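PDB 5DNL: imidazoleglycerol-phosphate dehydratase from Pyrococcus furiosus, which catalyses the dehydration of D-erythro-imidazoleglycerol phosphate to imidazole acetol phosphate, the sixth step of histidine biosynthesis. Local coordinates for residues 22-27 with 53-58; 69-74 with 163-168; 106-111 with 140-145. All blocks are in the same frame, centred on the assembly; numbering follows the deposited sequence.

Contact 1: 22-27 with 53-58. With MN (manganese (II) ion), chain E; MN (manganese (II) ion), chain D; 5DL ([(2S)-2-hydroxy-3-(1H-1,2,4-triazol-1-yl)propyl]phosphonic acid), chain F.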
loop_
_atom_site.group_PDB
_atom_site.type_symbol
_atom_site.label_atom_id
_atom_site.label_comp_id
_atom_site.label_asym_id
_atom_site.label_seq_id
_atom_site.Cartn_x
_atom_site.Cartn_y
_atom_site.Cartn_z
ATOM N N THR A 22 -52.940 3.339 5.873
ATOM C CA THR A 22 -52.270 4.479 5.260
ATOM C C THR A 22 -52.209 4.426 3.750
ATOM O O THR A 22 -51.684 5.357 3.131
ATOM C CB THR A 22 -50.819 4.555 5.755
ATOM O OG1 THR A 22 -50.091 3.407 5.294
ATOM C CG2 THR A 22 -50.759 4.629 7.261
ATOM N N ASN A 23 -52.714 3.354 3.156
ATOM C CA ASN A 23 -52.541 3.060 1.722
ATOM C C ASN A 23 -51.093 2.733 1.324
ATOM O O ASN A 23 -50.726 2.837 0.165
ATOM C CB ASN A 23 -53.148 4.168 0.841
ATOM C CG ASN A 23 -54.619 4.359 1.113
ATOM O OD1 ASN A 23 -55.407 3.438 0.908
ATOM N ND2 ASN A 23 -54.994 5.533 1.619
ATOM N N ASP A 24 -50.288 2.299 2.304
ATOM C CA ASP A 24 -48.948 1.774 2.065
ATOM C C ASP A 24 -48.864 0.530 2.968
ATOM O O ASP A 24 -48.854 0.668 4.197
ATOM C CB ASP A 24 -47.942 2.859 2.458
ATOM C CG ASP A 24 -46.494 2.410 2.380
ATOM O OD1 ASP A 24 -46.204 1.219 2.527
ATOM O OD2 ASP A 24 -45.641 3.277 2.197
ATOM N N LEU A 25 -48.837 -0.669 2.376
ATOM C CA LEU A 25 -48.913 -1.885 3.177
ATOM C C LEU A 25 -47.683 -2.104 4.052
ATOM O O LEU A 25 -47.784 -2.710 5.126
ATOM C CB LEU A 25 -49.148 -3.128 2.315
ATOM C CG LEU A 25 -50.459 -3.151 1.531
ATOM C CD1 LEU A 25 -50.605 -4.460 0.754
ATOM C CD2 LEU A 25 -51.652 -2.941 2.439
ATOM N N ILE A 26 -46.534 -1.597 3.608
ATOM C CA ILE A 26 -45.324 -1.690 4.419
ATOM C C ILE A 26 -45.464 -0.823 5.670
ATOM O O ILE A 26 -45.179 -1.276 6.793
ATOM C CB ILE A 26 -44.052 -1.259 3.648
ATOM C CG1 ILE A 26 -43.874 -2.067 2.343
ATOM C CG2 ILE A 26 -42.822 -1.314 4.539
ATOM C CD1 ILE A 26 -43.456 -3.497 2.517
ATOM N N LEU A 27 -45.865 0.432 5.488
ATOM C CA LEU A 27 -46.033 1.322 6.623
ATOM C C LEU A 27 -47.125 0.832 7.553
ATOM O O LEU A 27 -46.999 0.946 8.772
ATOM C CB LEU A 27 -46.320 2.761 6.166
ATOM C CG LEU A 27 -46.326 3.798 7.280
ATOM C CD1 LEU A 27 -45.014 3.834 8.061
ATOM C CD2 LEU A 27 -46.613 5.160 6.653
ATOM N N HIS A 53 -43.520 11.725 1.580
ATOM C CA HIS A 53 -44.386 12.661 2.297
ATOM C C HIS A 53 -45.246 11.910 3.330
ATOM O O HIS A 53 -45.450 12.386 4.435
ATOM C CB HIS A 53 -45.280 13.454 1.361
ATOM C CG HIS A 53 -44.538 14.318 0.384
ATOM N ND1 HIS A 53 -45.094 14.712 -0.810
ATOM C CD2 HIS A 53 -43.301 14.865 0.413
ATOM C CE1 HIS A 53 -44.241 15.463 -1.473
ATOM N NE2 HIS A 53 -43.152 15.588 -0.744
ATOM N N LEU A 54 -45.750 10.737 2.965
ATOM C CA LEU A 54 -46.499 9.910 3.901
ATOM C C LEU A 54 -45.698 9.507 5.121
ATOM O O LEU A 54 -46.122 9.688 6.251
ATOM C CB LEU A 54 -47.019 8.653 3.217
ATOM C CG LEU A 54 -47.701 7.631 4.108
ATOM C CD1 LEU A 54 -49.031 8.166 4.637
ATOM C CD2 LEU A 54 -47.866 6.309 3.374
ATOM N N TRP A 55 -44.519 8.929 4.901
ATOM C CA TRP A 55 -43.713 8.434 6.030
ATOM C C TRP A 55 -43.310 9.559 6.991
ATOM O O TRP A 55 -43.384 9.421 8.213
ATOM C CB TRP A 55 -42.493 7.624 5.544
ATOM C CG TRP A 55 -42.837 6.231 5.074
ATOM C CD1 TRP A 55 -43.695 5.892 4.059
ATOM C CD2 TRP A 55 -42.353 4.990 5.622
ATOM N NE1 TRP A 55 -43.758 4.528 3.939
ATOM C CE2 TRP A 55 -42.952 3.951 4.880
ATOM C CE3 TRP A 55 -41.454 4.659 6.655
ATOM C CZ2 TRP A 55 -42.694 2.610 5.141
ATOM C CZ3 TRP A 55 -41.197 3.328 6.904
ATOM C CH2 TRP A 55 -41.820 2.323 6.155
ATOM N N GLU A 56 -42.838 10.663 6.427
ATOM C CA GLU A 56 -42.435 11.813 7.227
ATOM C C GLU A 56 -43.646 12.384 7.966
ATOM O O GLU A 56 -43.558 12.654 9.165
ATOM C CB GLU A 56 -41.828 12.876 6.313
ATOM C CG GLU A 56 -41.549 14.186 7.015
ATOM C CD GLU A 56 -40.669 15.114 6.214
ATOM O OE1 GLU A 56 -40.302 14.770 5.066
ATOM O OE2 GLU A 56 -40.374 16.207 6.732
ATOM N N ASP A 57 -44.762 12.588 7.256
ATOM C CA ASP A 57 -45.898 13.261 7.870
ATOM C C ASP A 57 -46.626 12.384 8.899
ATOM O O ASP A 57 -47.146 12.891 9.888
ATOM C CB ASP A 57 -46.823 13.766 6.786
ATOM C CG ASP A 57 -46.177 14.855 5.920
ATOM O OD1 ASP A 57 -44.979 15.230 6.119
ATOM O OD2 ASP A 57 -46.878 15.343 5.018
ATOM N N ILE A 58 -46.603 11.074 8.681
ATOM C CA ILE A 58 -47.016 10.105 9.701
ATOM C C ILE A 58 -46.149 10.256 10.935
ATOM O O ILE A 58 -46.646 10.300 12.074
ATOM C CB ILE A 58 -46.983 8.661 9.136
ATOM C CG1 ILE A 58 -48.199 8.404 8.232
ATOM C CG2 ILE A 58 -46.858 7.607 10.236
ATOM C CD1 ILE A 58 -49.501 8.108 8.954
HETATM MN MN MN E . -41.359 16.946 -1.469
HETATM MN MN MN D . -38.379 14.923 4.031
HETATM N N1 5DL F . -40.287 16.828 0.494
HETATM C C3 5DL F . -39.553 17.575 2.484
HETATM N N2 5DL F . -40.087 17.917 1.306
HETATM C C8 5DL F . -42.070 21.056 0.349
HETATM C C7 5DL F . -41.872 19.573 0.669
HETATM C C6 5DL F . -40.402 19.294 0.941
HETATM C C5 5DL F . -39.849 15.815 1.247
HETATM O O10 5DL F . -42.025 21.731 2.943
HETATM P P9 5DL F . -41.535 22.229 1.626
HETATM O O11 5DL F . -42.101 23.572 1.229
HETATM O O12 5DL F . -40.016 22.321 1.609
HETATM O O13 5DL F . -42.314 18.744 -0.417
HETATM N N4 5DL F . -39.397 16.217 2.457
HETATM O O HOH W 1 -38.328 16.812 5.165
#

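Contact 2: 69-74 with 163-168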
loop_
_atom_site.group_PDB
_atom_site.type_symbol
_atom_site.label_atom_id
_atom_site.label_comp_id
_atom_site.label_asym_id
_atom_site.label_seq_id
_atom_site.Cartn_x
_atom_site.Cartn_y
_atom_site.Cartn_z
ATOM N N ASN A 69 -50.631 13.411 24.272
ATOM C CA ASN A 69 -51.051 12.368 25.210
ATOM C C ASN A 69 -50.166 12.272 26.467
ATOM O O ASN A 69 -50.531 11.556 27.407
ATOM C CB ASN A 69 -51.082 11.030 24.451
ATOM C CG ASN A 69 -51.871 9.948 25.150
ATOM O OD1 ASN A 69 -51.317 8.908 25.516
ATOM N ND2 ASN A 69 -53.170 10.165 25.312
ATOM N N LEU A 70 -49.015 12.964 26.508
ATOM C CA LEU A 70 -48.083 12.786 27.604
ATOM C C LEU A 70 -48.704 13.321 28.883
ATOM O O LEU A 70 -49.334 14.373 28.842
ATOM C CB LEU A 70 -46.774 13.572 27.401
ATOM C CG LEU A 70 -45.732 13.005 26.460
ATOM C CD1 LEU A 70 -44.586 14.003 26.304
ATOM C CD2 LEU A 70 -45.213 11.681 27.000
ATOM N N PRO A 71 -48.477 12.624 30.000
ATOM C CA PRO A 71 -48.793 13.283 31.270
ATOM C C PRO A 71 -47.893 14.488 31.542
ATOM O O PRO A 71 -46.869 14.676 30.889
ATOM C CB PRO A 71 -48.560 12.194 32.309
ATOM C CG PRO A 71 -47.711 11.172 31.665
ATOM C CD PRO A 71 -47.905 11.283 30.181
ATOM N N GLU A 72 -48.270 15.307 32.512
ATOM C CA GLU A 72 -47.498 16.490 32.855
ATOM C C GLU A 72 -46.065 16.114 33.214
ATOM O O GLU A 72 -45.121 16.741 32.747
ATOM C CB GLU A 72 -48.158 17.215 34.031
ATOM C CG GLU A 72 -47.512 18.529 34.436
ATOM C CD GLU A 72 -48.128 19.083 35.702
ATOM O OE1 GLU A 72 -47.388 19.286 36.684
ATOM O OE2 GLU A 72 -49.360 19.284 35.722
ATOM N N LYS A 73 -45.929 15.093 34.039
ATOM C CA LYS A 73 -44.634 14.579 34.466
ATOM C C LYS A 73 -44.504 13.192 33.872
ATOM O O LYS A 73 -45.315 12.306 34.155
ATOM C CB LYS A 73 -44.565 14.501 35.985
ATOM C CG LYS A 73 -44.702 15.869 36.633
ATOM C CD LYS A 73 -44.749 15.762 38.146
ATOM C CE LYS A 73 -45.162 17.087 38.758
ATOM N NZ LYS A 73 -45.023 17.062 40.235
ATOM N N PHE A 74 -43.452 12.981 33.077
ATOM C CA PHE A 74 -43.274 11.722 32.357
ATOM C C PHE A 74 -41.843 11.222 32.517
ATOM O O PHE A 74 -40.930 12.002 32.813
ATOM C CB PHE A 74 -43.648 11.871 30.875
ATOM C CG PHE A 74 -43.011 13.044 30.212
ATOM C CD1 PHE A 74 -41.763 12.937 29.618
ATOM C CD2 PHE A 74 -43.642 14.284 30.189
ATOM C CE1 PHE A 74 -41.171 14.033 29.028
ATOM C CE2 PHE A 74 -43.056 15.382 29.587
ATOM C CZ PHE A 74 -41.802 15.256 29.010
ATOM N N THR A 163 -42.987 7.339 27.931
ATOM C CA THR A 163 -44.231 8.113 27.985
ATOM C C THR A 163 -45.034 7.823 29.257
ATOM O O THR A 163 -46.097 8.406 29.444
ATOM C CB THR A 163 -45.119 7.852 26.748
ATOM O OG1 THR A 163 -45.466 6.467 26.685
ATOM C CG2 THR A 163 -44.404 8.263 25.460
ATOM N N LYS A 164 -44.535 6.947 30.117
ATOM C CA LYS A 164 -45.234 6.632 31.384
ATOM C C LYS A 164 -45.158 7.806 32.332
ATOM O O LYS A 164 -44.199 8.564 32.328
ATOM C CB LYS A 164 -44.599 5.410 32.058
ATOM C CG LYS A 164 -45.376 4.116 31.947
ATOM C CD LYS A 164 -44.698 2.983 32.721
ATOM C CE LYS A 164 -44.363 3.317 34.172
ATOM N NZ LYS A 164 -44.016 2.102 34.959
ATOM N N GLU A 165 -46.166 7.950 33.191
ATOM C CA GLU A 165 -46.161 9.014 34.183
ATOM C C GLU A 165 -45.035 8.846 35.228
ATOM O O GLU A 165 -44.725 7.725 35.639
ATOM C CB GLU A 165 -47.547 9.103 34.868
ATOM C CG GLU A 165 -47.679 10.302 35.790
ATOM C CD GLU A 165 -49.084 10.495 36.327
ATOM O OE1 GLU A 165 -49.305 11.474 37.065
ATOM O OE2 GLU A 165 -49.964 9.676 36.018
ATOM N N SER A 166 -44.447 9.977 35.613
ATOM C CA SER A 166 -43.380 10.084 36.605
ATOM C C SER A 166 -43.866 10.930 37.770
ATOM O O SER A 166 -44.791 11.725 37.626
ATOM C CB SER A 166 -42.170 10.813 35.995
ATOM O OG SER A 166 -41.202 11.124 37.001
ATOM N N GLU A 167 -43.183 10.808 38.902
ATOM C CA GLU A 167 -43.447 11.682 40.047
ATOM C C GLU A 167 -42.783 13.065 39.967
ATOM O O GLU A 167 -43.102 13.934 40.766
ATOM C CB GLU A 167 -43.058 10.973 41.354
ATOM C CG GLU A 167 -44.023 9.857 41.733
ATOM C CD GLU A 167 -43.464 8.923 42.793
ATOM O OE1 GLU A 167 -42.582 8.103 42.461
ATOM O OE2 GLU A 167 -43.918 8.997 43.956
ATOM N N ARG A 168 -41.878 13.299 39.007
ATOM C CA ARG A 168 -41.189 14.588 38.916
ATOM C C ARG A 168 -40.952 14.994 37.468
ATOM O O ARG A 168 -41.080 14.167 36.550
ATOM C CB ARG A 168 -39.843 14.512 39.664
ATOM C CG ARG A 168 -38.878 13.504 39.065
ATOM C CD ARG A 168 -37.585 13.314 39.845
ATOM N NE ARG A 168 -36.752 12.328 39.155
ATOM C CZ ARG A 168 -35.524 11.955 39.518
ATOM N NH1 ARG A 168 -34.880 11.070 38.752
ATOM N NH2 ARG A 168 -34.957 12.448 40.595
HETATM O O HOH W 2 -48.418 8.999 27.631
HETATM O O HOH W 3 -48.160 14.086 35.725
HETATM O O HOH W 4 -40.852 14.593 33.543
#

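Contact 3: 106-111 with 140-145. With MN (manganese (II) ion), chain B; 5DL ([(2S)-2-hydroxy-3-(1H-1,2,4-triazol-1-yl)propyl]phosphonic acid), chain C.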
loop_
_atom_site.group_PDB
_atom_site.type_symbol
_atom_site.label_atom_id
_atom_site.label_comp_id
_atom_site.label_asym_id
_atom_site.label_seq_id
_atom_site.Cartn_x
_atom_site.Cartn_y
_atom_site.Cartn_z
ATOM N N ASN A 106 -27.490 -0.743 8.383
ATOM C CA ASN A 106 -26.620 -1.292 7.347
ATOM C C ASN A 106 -27.335 -2.480 6.744
ATOM O O ASN A 106 -27.238 -3.606 7.240
ATOM C CB ASN A 106 -25.254 -1.692 7.914
ATOM C CG ASN A 106 -24.285 -2.150 6.836
ATOM O OD1 ASN A 106 -24.590 -2.122 5.653
ATOM N ND2 ASN A 106 -23.097 -2.563 7.254
ATOM N N ILE A 107 -28.129 -2.190 5.726
ATOM C CA ILE A 107 -28.928 -3.206 5.065
ATOM C C ILE A 107 -28.109 -3.868 3.973
ATOM O O ILE A 107 -27.684 -3.187 3.025
ATOM C CB ILE A 107 -30.187 -2.586 4.463
ATOM C CG1 ILE A 107 -31.096 -2.016 5.562
ATOM C CG2 ILE A 107 -30.938 -3.614 3.635
ATOM C CD1 ILE A 107 -32.310 -1.277 5.050
ATOM N N LYS A 108 -27.886 -5.170 4.101
ATOM C CA LYS A 108 -27.132 -5.953 3.112
ATOM C C LYS A 108 -28.087 -6.539 2.081
ATOM O O LYS A 108 -27.820 -6.471 0.903
ATOM C CB LYS A 108 -26.314 -7.053 3.770
ATOM C CG LYS A 108 -25.497 -7.896 2.785
ATOM C CD LYS A 108 -24.581 -8.884 3.483
ATOM C CE LYS A 108 -23.721 -9.650 2.486
ATOM N NZ LYS A 108 -23.048 -10.812 3.129
ATOM N N ASP A 109 -29.185 -7.134 2.540
ATOM C CA ASP A 109 -30.163 -7.758 1.649
ATOM C C ASP A 109 -31.408 -6.862 1.576
ATOM O O ASP A 109 -32.267 -6.855 2.476
ATOM C CB ASP A 109 -30.530 -9.160 2.130
ATOM C CG ASP A 109 -29.305 -10.079 2.369
ATOM O OD1 ASP A 109 -28.286 -9.959 1.666
ATOM O OD2 ASP A 109 -29.400 -10.943 3.269
ATOM N N ALA A 110 -31.482 -6.061 0.524
ATOM C CA ALA A 110 -32.556 -5.100 0.362
ATOM C C ALA A 110 -33.879 -5.794 0.087
ATOM O O ALA A 110 -33.920 -6.931 -0.400
ATOM C CB ALA A 110 -32.222 -4.140 -0.769
ATOM N N GLU A 111 -34.964 -5.089 0.364
ATOM C CA GLU A 111 -36.297 -5.608 0.104
ATOM C C GLU A 111 -37.190 -4.488 -0.411
ATOM O O GLU A 111 -37.221 -3.394 0.178
ATOM C CB GLU A 111 -36.869 -6.166 1.407
ATOM C CG GLU A 111 -38.163 -6.936 1.235
ATOM C CD GLU A 111 -38.514 -7.722 2.487
ATOM O OE1 GLU A 111 -37.642 -8.484 2.976
ATOM O OE2 GLU A 111 -39.631 -7.517 2.998
ATOM N N SER A 140 -26.409 -5.675 14.803
ATOM C CA SER A 140 -26.185 -6.799 13.903
ATOM C C SER A 140 -27.308 -6.810 12.883
ATOM O O SER A 140 -28.379 -6.259 13.127
ATOM C CB SER A 140 -26.210 -8.127 14.658
ATOM O OG SER A 140 -25.312 -8.125 15.744
ATOM N N GLY A 141 -27.061 -7.460 11.754
ATOM C CA GLY A 141 -28.128 -7.788 10.830
ATOM C C GLY A 141 -27.783 -7.562 9.387
ATOM O O GLY A 141 -26.855 -6.835 9.053
ATOM N N GLU A 142 -28.589 -8.194 8.540
ATOM C CA GLU A 142 -28.469 -8.086 7.083
ATOM C C GLU A 142 -29.790 -7.812 6.368
ATOM O O GLU A 142 -29.812 -7.093 5.380
ATOM C CB GLU A 142 -27.836 -9.377 6.536
ATOM C CG GLU A 142 -26.472 -9.630 7.201
ATOM C CD GLU A 142 -25.553 -10.579 6.476
ATOM O OE1 GLU A 142 -26.031 -11.405 5.694
ATOM O OE2 GLU A 142 -24.331 -10.502 6.704
ATOM N N ASN A 143 -30.888 -8.407 6.835
ATOM C CA ASN A 143 -32.155 -8.362 6.122
ATOM C C ASN A 143 -32.928 -7.054 6.341
ATOM O O ASN A 143 -33.175 -6.648 7.476
ATOM C CB ASN A 143 -33.033 -9.535 6.555
ATOM C CG ASN A 143 -34.323 -9.597 5.797
ATOM O OD1 ASN A 143 -35.265 -8.897 6.118
ATOM N ND2 ASN A 143 -34.366 -10.413 4.745
ATOM N N ALA A 144 -33.318 -6.386 5.264
ATOM C CA ALA A 144 -33.966 -5.066 5.377
ATOM C C ALA A 144 -35.225 -5.088 6.243
ATOM O O ALA A 144 -35.418 -4.224 7.069
ATOM C CB ALA A 144 -34.325 -4.519 4.000
ATOM N N HIS A 145 -36.087 -6.062 6.011
ATOM C CA HIS A 145 -37.371 -6.145 6.718
ATOM C C HIS A 145 -37.102 -6.399 8.191
ATOM O O HIS A 145 -37.721 -5.763 9.059
ATOM C CB HIS A 145 -38.173 -7.298 6.105
ATOM C CG HIS A 145 -39.590 -7.439 6.560
ATOM N ND1 HIS A 145 -40.584 -7.765 5.667
ATOM C CD2 HIS A 145 -40.172 -7.433 7.782
ATOM C CE1 HIS A 145 -41.731 -7.900 6.310
ATOM N NE2 HIS A 145 -41.510 -7.711 7.592
HETATM MN MN MN B . -42.908 -8.514 9.290
HETATM N N1 5DL C . -41.400 -10.161 9.451
HETATM C C3 5DL C . -40.364 -11.915 10.404
HETATM N N2 5DL C . -41.215 -10.900 10.593
HETATM C C8 5DL C . -43.905 -10.446 13.286
HETATM C C7 5DL C . -43.371 -10.710 11.877
HETATM C C6 5DL C . -41.852 -10.621 11.875
HETATM C C5 5DL C . -40.619 -10.788 8.565
HETATM O O10 5DL C . -43.372 -12.953 14.074
HETATM P P9 5DL C . -43.307 -11.556 14.592
HETATM O O11 5DL C . -44.185 -11.305 15.794
HETATM O O12 5DL C . -41.878 -11.173 14.950
HETATM O O13 5DL C . -43.898 -9.764 10.936
HETATM N N4 5DL C . -39.974 -11.853 9.095
HETATM O O HOH W 5 -25.384 -5.676 6.973
HETATM O O HOH W 6 -31.901 -11.896 4.237
HETATM O O HOH W 7 -28.227 -12.892 5.396
#

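Contact 1: 22-27 with 53-58
One carboxylate, that of D24, caps helix 25-38 and also receives the indole N-H of W55 from helix 51-69. This N-cap joins the starts of two helices that pack on the sheet holding strand 42-48. D24 OD1 takes L27 N at 3.1 Å and a weak bond from I26 N, while OD2 accepts W55 NE1 almost straight (168°) and in the ring plane, though from above the carboxylate plane. R51 adds a salt bridge to OD2, so the aspartate probably stays ionised although buried. L27, its CG anti to the backbone N (chi1 -172°), lays CD1 over the centre of the six-membered ring of W55, 3.6 Å from the centroid, a CH-pi contact; I26 CG2 meets the ring edge. Replacing W55 by alanine removes the indole, which is likely to cost D24 OD2 this donor and open a gap beside L27 CD1. The branched L27 also meets L54 tip to tip, as suits a buried apolar helix interface. On helix 51-69, H53 and E56 bind the two manganese ions bridged by the inhibitor's triazole; H29 of a second subunit shares the ion of H53. H53 NE2 lies 2.4 Å from its manganese.

Contact 2: 69-74 with 163-168
Two loops meet here at the protein surface in a single beta bridge, F74 with E165: residues 69-74 lead from helix 51-69 into strand 77-84, while the loop 163-168 follows helix 144-162. The bridge is mainly a backbone affair. S166 N donates to K73 O at 2.9 Å in a nearly straight bond, and the same oxygen receives a CA-H...O contact from E165. A second such contact runs the other way, from F74 CA to K164 O at 3.3 Å, and T75 continues the pairing through backbone bonding with K164.

Small apolar contacts fill in beside the bridge. The L70 and T163 side chains cross at about a right angle, L70 CD2 3.8 Å from T163 CG2, and P71, whose ring restricts phi and so suits a loop of fixed course, sets CG 3.7 Å from E165 CA. Farther on, the extended K73 runs its aliphatic part along the carbonyls of the other loop, with CD 3.6 Å from E167 O, as a long flexible chain can at a surface.

The F74 side chain turns from the other loop into a buried place. With CG between the backbone N and the carbonyl carbon (chi1 50°), its ring receives L70 CD1 over one face and touches I95 and L176. Water 4 lies over the opposite face and donates to both F74 O and R168 O, tying the two loops together beside the bridge; water 3 similarly links K73 N to the carboxylate of E165.

S166 is small enough to sit against the F74 backbone, while its OG, also bonded to E170, accepts R168 N at 3.0 Å. R168 reaches F36 of a neighbouring subunit by a hydrogen bond and a cation-pi contact. The pairing is thus a single beta bridge between two post-helical segments, continued by T75 with K164 and followed by the ST turn of S166.

Contact 3: 106-111 with 140-145
With CG anti to the backbone N, E111 (chi1 -171°) and H145 (chi1 -172°) bring carboxylate and imidazole together. H145 ND1 donates to E111 OE2 at 2.8 Å, in the ring plane and on the syn side of the carboxylate. This bond and the 2.3 Å bond of H145 NE2 to manganese together hold the ring's rotation; the inhibitor's triazole C5 lies over one ring face. The other oxygen, OE1, is hydrogen-bonded to H52 and S117 of a neighbouring subunit, making E111 a second-shell residue.

Backbone bonds join the two segments in a single beta bridge, D109 with N143. E142 O takes both K108 N and D109 N, the latter nearly straight at 2.9 Å, and D109 O accepts A144 N. A144, being small, fits its CB against I107 CG2 at 3.5 Å. K108 and E142 lie side by side with a long salt bridge (NZ to OE2 3.8 Å). D109 OD2 instead pairs with K120 of the neighbouring subunit. N143 is the N-cap of helix 144-162: OD1 accepts H146 N, while ND2 is hydrogen-bonded to S117 of that subunit. The result is a capped helix start beside a His-carboxylate hydrogen bond at an intersubunit manganese site.

How the contacts relate
Along the chain contact 1 closes first; contact 2 then opens, and contact 3 is nested inside the loop it closes. Contacts 1 and 3 have centres about 20 Å apart and nearest atoms about 6 Å apart, whereas contact 2 lies on the opposite side of the chain's centre, about 28 and 36 Å from them between centres. Two helices run between the regions: 51-69 leads from contact 1 toward 69-74, and 144-162 from contact 3 toward 163-168. Contact 2 therefore joins the far ends of helices whose beginnings carry manganese ligands. In the 24-chain assembly, H53 of one subunit and H145 of another share a manganese, so contacts 1 and 3 furnish complementary sides of intersubunit sites.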